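Local coordinates for protein CurJ (Moorea producens 3L, PDB 5TZ6) that probably dehydrates a polyketide intermediate in curacin biosynthesis, being the dehydratase domain of a polyketide synthase module, here an inactive mutant with a hydroxy acid bound, at residues 91-96 with 106-111; 78-83 with 130-135. The protein carries 1 engineered substitution. All blocks are in the same frame, centred on the assembly; numbering follows the deposited sequence.

Interaction 1: residues 91-96 with 106-111; sequences TVQVVL and QVISFD
The beta hairpin of strands 90-99 and 102-110, part of the HotDog-type dehydratase fold, zips together here with Val-92 opposite Ser-109 and Val-94 opposite Val-107 as non-hydrogen-bonded antiparallel pairs. Alternating with them, Thr-91, Gln-93 and Val-95 form hydrogen-bonded pairs with Phe-110, Ile-108 and Gln-106; the straightest of the six bonds runs from Ile-108 N to Gln-93 O, 2.9 Å long with 168° at the hydrogen. On the valine side, Val-107 spreads its branches: CG1 meets Val-92 CG1 and CG2 meets Val-94 CG2, both at 3.9 Å. The other side carries Phe-110. With CG lodged between its backbone N and carbonyl carbon (chi1 53°), the ring leans toward the neighbouring strand. Thr-91 CB sits over one face in a CH-pi contact, 4.1 Å from the ring centroid, while the Gln-93 amide, turned almost perpendicular to the ring, meets its edge with OE1 3.6 Å from CE1. With an alanine here the ring would be gone, and a gap would probably open beside Thr-91 CB and the Gln-93 amide at the subunit interface. That amide also bonds Ser-18 OG and Gln-17 O of the second subunit, and Glu-27 OE1 of its own chain. The hairpin thus turns a mainly apolar side, broken by Ser-109, against helix 51-65, and a mixed side, with the Gln-93 amide as its polar tie, toward the second subunit.

Interaction 2: residues 78-83 with 130-135; sequences FPQALA and DWAVHA
Gln-80 O and the imidazole of His-134 make the tight end of this contact. ND1 donates to that carbonyl oxygen over 2.8 Å, nearly straight at 162°; the oxygen lies in the ring plane, yet the nitrogen approaches from well above the plane of the carbonyl. The His-134 CA-H points at the same Gln-80 O, and a water donates both to it and to His-134 O, 2.7 Å from the latter, so Gln-80 O meets three neighbours. CG of His-134 stands beside its backbone N, anti to the carbonyl carbon (chi1 -53°), which brings the ring back under Leu-82. There Leu-82 CB sits over the ring centre, 3.6 Å from the centroid, in a CH-pi contact, and Ala-132 O lies off-centre over the opposite face. With NE2 probably bonded to Ser-109 OG, the imidazole is held at both nitrogens and flanked on both faces.

Away from the ring the packing slackens. Pro-79 CG brushes Val-133 CG1 at 3.9 Å, and the extended Gln-80 side chain lays its OE1 3.7 Å from Ala-132 CB, on the solvent side, where a second water bonds Val-133 N. Phe-78 presents its ring edge to His-134 O, and its CA-H makes a 3.4 Å contact with the same oxygen. Ala-81, pointing away from strand 132-141, has its side chain about 4 Å from the bound hydroxy acid. At the strand itself two residues, His-134 and Ala-135, stand against the single Val-107 of strand 102-110, the hallmark of a classic beta bulge.

Strand 102-110 is common ground: it is half of interaction 1, and its other edge pairs with strand 132-141 of interaction 2. The centres are about 9 Å apart, and the backbones meet where His-134 N probably bonds Val-107 O. Interaction 1 is almost wholly buried and rests on regular backbone pairing between neighbouring strands, with Phe-110 and Gln-93 facing the second subunit. Interaction 2 is only partly buried: an irregular segment is held to a bulged strand chiefly by one imidazole, with one water bridging backbone carbonyls and another on the solvent side. It is also nearer the bound ligand, the side chain of Ala-81 lying about 4 Å from it and that of Val-107 about 13 Å.

Interaction 1: residues 91-96 with 106-111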
loop_
_atom_site.group_PDB
_atom_site.type_symbol
_atom_site.label_atom_id
_atom_site.label_comp_id
_atom_site.label_asym_id
_atom_site.label_seq_id
_atom_site.Cartn_x
_atom_site.Cartn_y
_atom_site.Cartn_z
ATOM N N THR A 91 -11.448 6.703 -1.053
ATOM C CA THR A 91 -10.364 5.914 -0.480
ATOM C C THR A 91 -10.382 6.027 1.039
ATOM O O THR A 91 -10.389 7.132 1.593
ATOM C CB THR A 91 -9.006 6.364 -1.021
ATOM O OG1 THR A 91 -8.966 6.177 -2.440
ATOM C CG2 THR A 91 -7.888 5.545 -0.386
ATOM N N VAL A 92 -10.368 4.880 1.710
ATOM C CA VAL A 92 -10.398 4.797 3.164
ATOM C C VAL A 92 -9.145 4.081 3.635
ATOM O O VAL A 92 -8.801 3.011 3.116
ATOM C CB VAL A 92 -11.654 4.066 3.663
ATOM C CG1 VAL A 92 -11.604 3.908 5.170
ATOM C CG2 VAL A 92 -12.893 4.828 3.243
ATOM N N GLN A 93 -8.468 4.668 4.616
ATOM C CA GLN A 93 -7.260 4.096 5.185
ATOM C C GLN A 93 -7.422 3.946 6.689
ATOM O O GLN A 93 -8.037 4.794 7.350
ATOM C CB GLN A 93 -6.034 4.950 4.894
ATOM C CG GLN A 93 -5.647 5.046 3.437
ATOM C CD GLN A 93 -4.462 5.967 3.240
ATOM O OE1 GLN A 93 -4.215 6.855 4.058
ATOM N NE2 GLN A 93 -3.705 5.748 2.170
ATOM N N VAL A 94 -6.904 2.833 7.202
ATOM C CA VAL A 94 -6.688 2.620 8.625
ATOM C C VAL A 94 -5.213 2.846 8.907
ATOM O O VAL A 94 -4.349 2.218 8.279
ATOM C CB VAL A 94 -7.115 1.207 9.051
ATOM C CG1 VAL A 94 -6.831 0.996 10.533
ATOM C CG2 VAL A 94 -8.590 0.990 8.747
ATOM N N VAL A 95 -4.923 3.723 9.860
ATOM C CA VAL A 95 -3.557 4.082 10.216
ATOM C C VAL A 95 -3.333 3.647 11.654
ATOM O O VAL A 95 -4.044 4.097 12.565
ATOM C CB VAL A 95 -3.293 5.585 10.042
ATOM C CG1 VAL A 95 -1.819 5.890 10.240
ATOM C CG2 VAL A 95 -3.763 6.046 8.666
ATOM N N LEU A 96 -2.370 2.751 11.847
ATOM C CA LEU A 96 -2.051 2.173 13.145
ATOM C C LEU A 96 -0.680 2.674 13.589
ATOM O O LEU A 96 0.328 2.425 12.919
ATOM C CB LEU A 96 -2.075 0.644 13.080
ATOM C CG LEU A 96 -3.348 -0.076 12.632
ATOM C CD1 LEU A 96 -3.169 -1.576 12.778
ATOM C CD2 LEU A 96 -4.557 0.397 13.430
ATOM N N GLN A 106 -6.369 5.607 13.561
ATOM C CA GLN A 106 -7.240 6.571 12.904
ATOM C C GLN A 106 -7.756 5.959 11.608
ATOM O O GLN A 106 -6.965 5.510 10.774
ATOM C CB GLN A 106 -6.499 7.878 12.602
ATOM C CG GLN A 106 -6.156 8.696 13.826
ATOM C CD GLN A 106 -5.417 9.971 13.478
ATOM O OE1 GLN A 106 -4.263 9.934 13.047
ATOM N NE2 GLN A 106 -6.082 11.112 13.663
ATOM N N VAL A 107 -9.073 5.936 11.443
ATOM C CA VAL A 107 -9.715 5.606 10.178
ATOM C C VAL A 107 -10.095 6.912 9.493
ATOM O O VAL A 107 -10.937 7.669 10.009
ATOM C CB VAL A 107 -10.957 4.722 10.380
ATOM C CG1 VAL A 107 -11.625 4.462 9.040
ATOM C CG2 VAL A 107 -10.593 3.409 11.057
ATOM N N ILE A 108 -9.486 7.147 8.321
ATOM C CA ILE A 108 -9.622 8.378 7.548
ATOM C C ILE A 108 -10.036 8.021 6.123
ATOM O O ILE A 108 -9.979 6.865 5.707
ATOM C CB ILE A 108 -8.319 9.205 7.515
ATOM C CG1 ILE A 108 -7.279 8.527 6.622
ATOM C CG2 ILE A 108 -7.762 9.402 8.917
ATOM C CD1 ILE A 108 -6.034 9.358 6.431
ATOM N N SER A 109 -10.445 9.041 5.367
ATOM C CA SER A 109 -10.764 8.866 3.953
ATOM C C SER A 109 -10.491 10.155 3.189
ATOM O O SER A 109 -10.338 11.234 3.770
ATOM C CB SER A 109 -12.219 8.445 3.753
ATOM O OG SER A 109 -13.066 9.561 3.924
ATOM N N PHE A 110 -10.447 10.025 1.864
ATOM C CA PHE A 110 -10.170 11.131 0.955
ATOM C C PHE A 110 -10.543 10.702 -0.458
ATOM O O PHE A 110 -10.700 9.510 -0.741
ATOM C CB PHE A 110 -8.698 11.570 1.019
ATOM C CG PHE A 110 -7.705 10.449 0.819
ATOM C CD1 PHE A 110 -7.197 9.752 1.905
ATOM C CD2 PHE A 110 -7.274 10.100 -0.453
ATOM C CE1 PHE A 110 -6.279 8.722 1.729
ATOM C CE2 PHE A 110 -6.357 9.075 -0.636
ATOM C CZ PHE A 110 -5.860 8.386 0.457
ATOM N N ASP A 111 -10.694 11.689 -1.339
ATOM C CA ASP A 111 -11.105 11.443 -2.717
ATOM C C ASP A 111 -9.847 11.231 -3.552
ATOM O O ASP A 111 -9.036 12.150 -3.708
ATOM C CB ASP A 111 -11.930 12.613 -3.244
ATOM C CG ASP A 111 -12.795 12.236 -4.433
ATOM O OD1 ASP A 111 -12.356 11.405 -5.257
ATOM O OD2 ASP A 111 -13.913 12.782 -4.549
#

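Interaction 2: residues 78-83 with 130-135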
loop_
_atom_site.group_PDB
_atom_site.type_symbol
_atom_site.label_atom_id
_atom_site.label_comp_id
_atom_site.label_asym_id
_atom_site.label_seq_id
_atom_site.Cartn_x
_atom_site.Cartn_y
_atom_site.Cartn_z
ATOM N N PHE A 78 -16.126 8.844 16.868
ATOM C CA PHE A 78 -16.470 8.994 15.454
ATOM C C PHE A 78 -16.507 10.482 15.119
ATOM O O PHE A 78 -17.580 11.101 15.121
ATOM C CB PHE A 78 -17.807 8.320 15.151
ATOM C CG PHE A 78 -17.848 6.863 15.532
ATOM C CD1 PHE A 78 -17.150 5.917 14.797
ATOM C CD2 PHE A 78 -18.589 6.440 16.620
ATOM C CE1 PHE A 78 -17.185 4.573 15.151
ATOM C CE2 PHE A 78 -18.633 5.099 16.975
ATOM C CZ PHE A 78 -17.932 4.162 16.237
ATOM N N PRO A 79 -15.355 11.097 14.847
ATOM C CA PRO A 79 -15.343 12.563 14.671
ATOM C C PRO A 79 -16.212 13.068 13.527
ATOM O O PRO A 79 -16.839 14.126 13.662
ATOM C CB PRO A 79 -13.860 12.878 14.435
ATOM C CG PRO A 79 -13.108 11.692 14.970
ATOM C CD PRO A 79 -14.007 10.507 14.767
ATOM N N GLN A 80 -16.282 12.343 12.412
ATOM C CA GLN A 80 -16.958 12.826 11.213
ATOM C C GLN A 80 -17.526 11.647 10.436
ATOM O O GLN A 80 -16.805 10.686 10.145
ATOM C CB GLN A 80 -15.993 13.614 10.316
ATOM C CG GLN A 80 -16.663 14.347 9.167
ATOM C CD GLN A 80 -15.694 15.200 8.369
ATOM O OE1 GLN A 80 -14.619 15.562 8.852
ATOM N NE2 GLN A 80 -16.061 15.508 7.130
ATOM N N ALA A 81 -18.807 11.732 10.087
ATOM C CA ALA A 81 -19.451 10.680 9.315
ATOM C C ALA A 81 -18.911 10.647 7.891
ATOM O O ALA A 81 -18.539 11.673 7.316
ATOM C CB ALA A 81 -20.965 10.887 9.283
ATOM N N LEU A 82 -18.869 9.446 7.322
ATOM C CA LEU A 82 -18.420 9.243 5.952
ATOM C C LEU A 82 -19.634 9.113 5.037
ATOM O O LEU A 82 -20.479 8.236 5.238
ATOM C CB LEU A 82 -17.533 8.003 5.852
ATOM C CG LEU A 82 -17.211 7.522 4.438
ATOM C CD1 LEU A 82 -16.734 8.671 3.565
ATOM C CD2 LEU A 82 -16.159 6.432 4.491
ATOM N N ALA A 83 -19.724 9.989 4.043
ATOM C CA ALA A 83 -20.786 9.938 3.051
ATOM C C ALA A 83 -20.165 9.746 1.678
ATOM O O ALA A 83 -19.102 10.299 1.383
ATOM C CB ALA A 83 -21.647 11.206 3.073
ATOM N N ASP A 130 -6.842 17.254 1.191
ATOM C CA ASP A 130 -8.188 17.227 1.754
ATOM C C ASP A 130 -8.519 15.812 2.210
ATOM O O ASP A 130 -8.455 14.871 1.414
ATOM C CB ASP A 130 -9.212 17.713 0.730
ATOM C CG ASP A 130 -10.173 18.732 1.305
ATOM O OD1 ASP A 130 -10.309 18.786 2.546
ATOM O OD2 ASP A 130 -10.790 19.480 0.517
ATOM N N TRP A 131 -8.867 15.663 3.485
ATOM C CA TRP A 131 -9.130 14.348 4.055
ATOM C C TRP A 131 -9.958 14.514 5.320
ATOM O O TRP A 131 -10.099 15.616 5.858
ATOM C CB TRP A 131 -7.831 13.588 4.343
ATOM C CG TRP A 131 -6.828 14.371 5.135
ATOM C CD1 TRP A 131 -6.051 15.402 4.687
ATOM C CD2 TRP A 131 -6.481 14.177 6.511
ATOM N NE1 TRP A 131 -5.244 15.864 5.701
ATOM C CE2 TRP A 131 -5.490 15.127 6.830
ATOM C CE3 TRP A 131 -6.913 13.295 7.502
ATOM C CZ2 TRP A 131 -4.930 15.221 8.099
ATOM C CZ3 TRP A 131 -6.354 13.387 8.758
ATOM C CH2 TRP A 131 -5.375 14.344 9.048
ATOM N N ALA A 132 -10.498 13.394 5.797
ATOM C CA ALA A 132 -11.409 13.393 6.930
ATOM C C ALA A 132 -11.101 12.218 7.846
ATOM O O ALA A 132 -10.665 11.155 7.394
ATOM C CB ALA A 132 -12.868 13.323 6.472
ATOM N N VAL A 133 -11.326 12.421 9.142
ATOM C CA VAL A 133 -11.169 11.372 10.143
ATOM C C VAL A 133 -12.550 10.855 10.523
ATOM O O VAL A 133 -13.439 11.632 10.902
ATOM C CB VAL A 133 -10.409 11.889 11.376
ATOM C CG1 VAL A 133 -10.278 10.791 12.415
ATOM C CG2 VAL A 133 -9.038 12.405 10.970
ATOM N N HIS A 134 -12.739 9.543 10.412
ATOM C CA HIS A 134 -14.024 8.929 10.696
ATOM C C HIS A 134 -14.039 8.096 11.962
ATOM O O HIS A 134 -15.121 7.881 12.524
ATOM C CB HIS A 134 -14.457 8.049 9.516
ATOM C CG HIS A 134 -14.449 8.773 8.210
ATOM N ND1 HIS A 134 -15.167 9.932 8.002
ATOM C CD2 HIS A 134 -13.801 8.517 7.049
ATOM C CE1 HIS A 134 -14.968 10.353 6.766
ATOM N NE2 HIS A 134 -14.143 9.513 6.167
ATOM N N ALA A 135 -12.883 7.638 12.438
ATOM C CA ALA A 135 -12.899 6.959 13.727
ATOM C C ALA A 135 -11.507 7.000 14.322
ATOM O O ALA A 135 -10.514 7.017 13.600
ATOM C CB ALA A 135 -13.388 5.508 13.601
HETATM O O HOH W 1 -17.705 8.042 11.667
HETATM O O HOH W 2 -12.827 14.942 10.384
#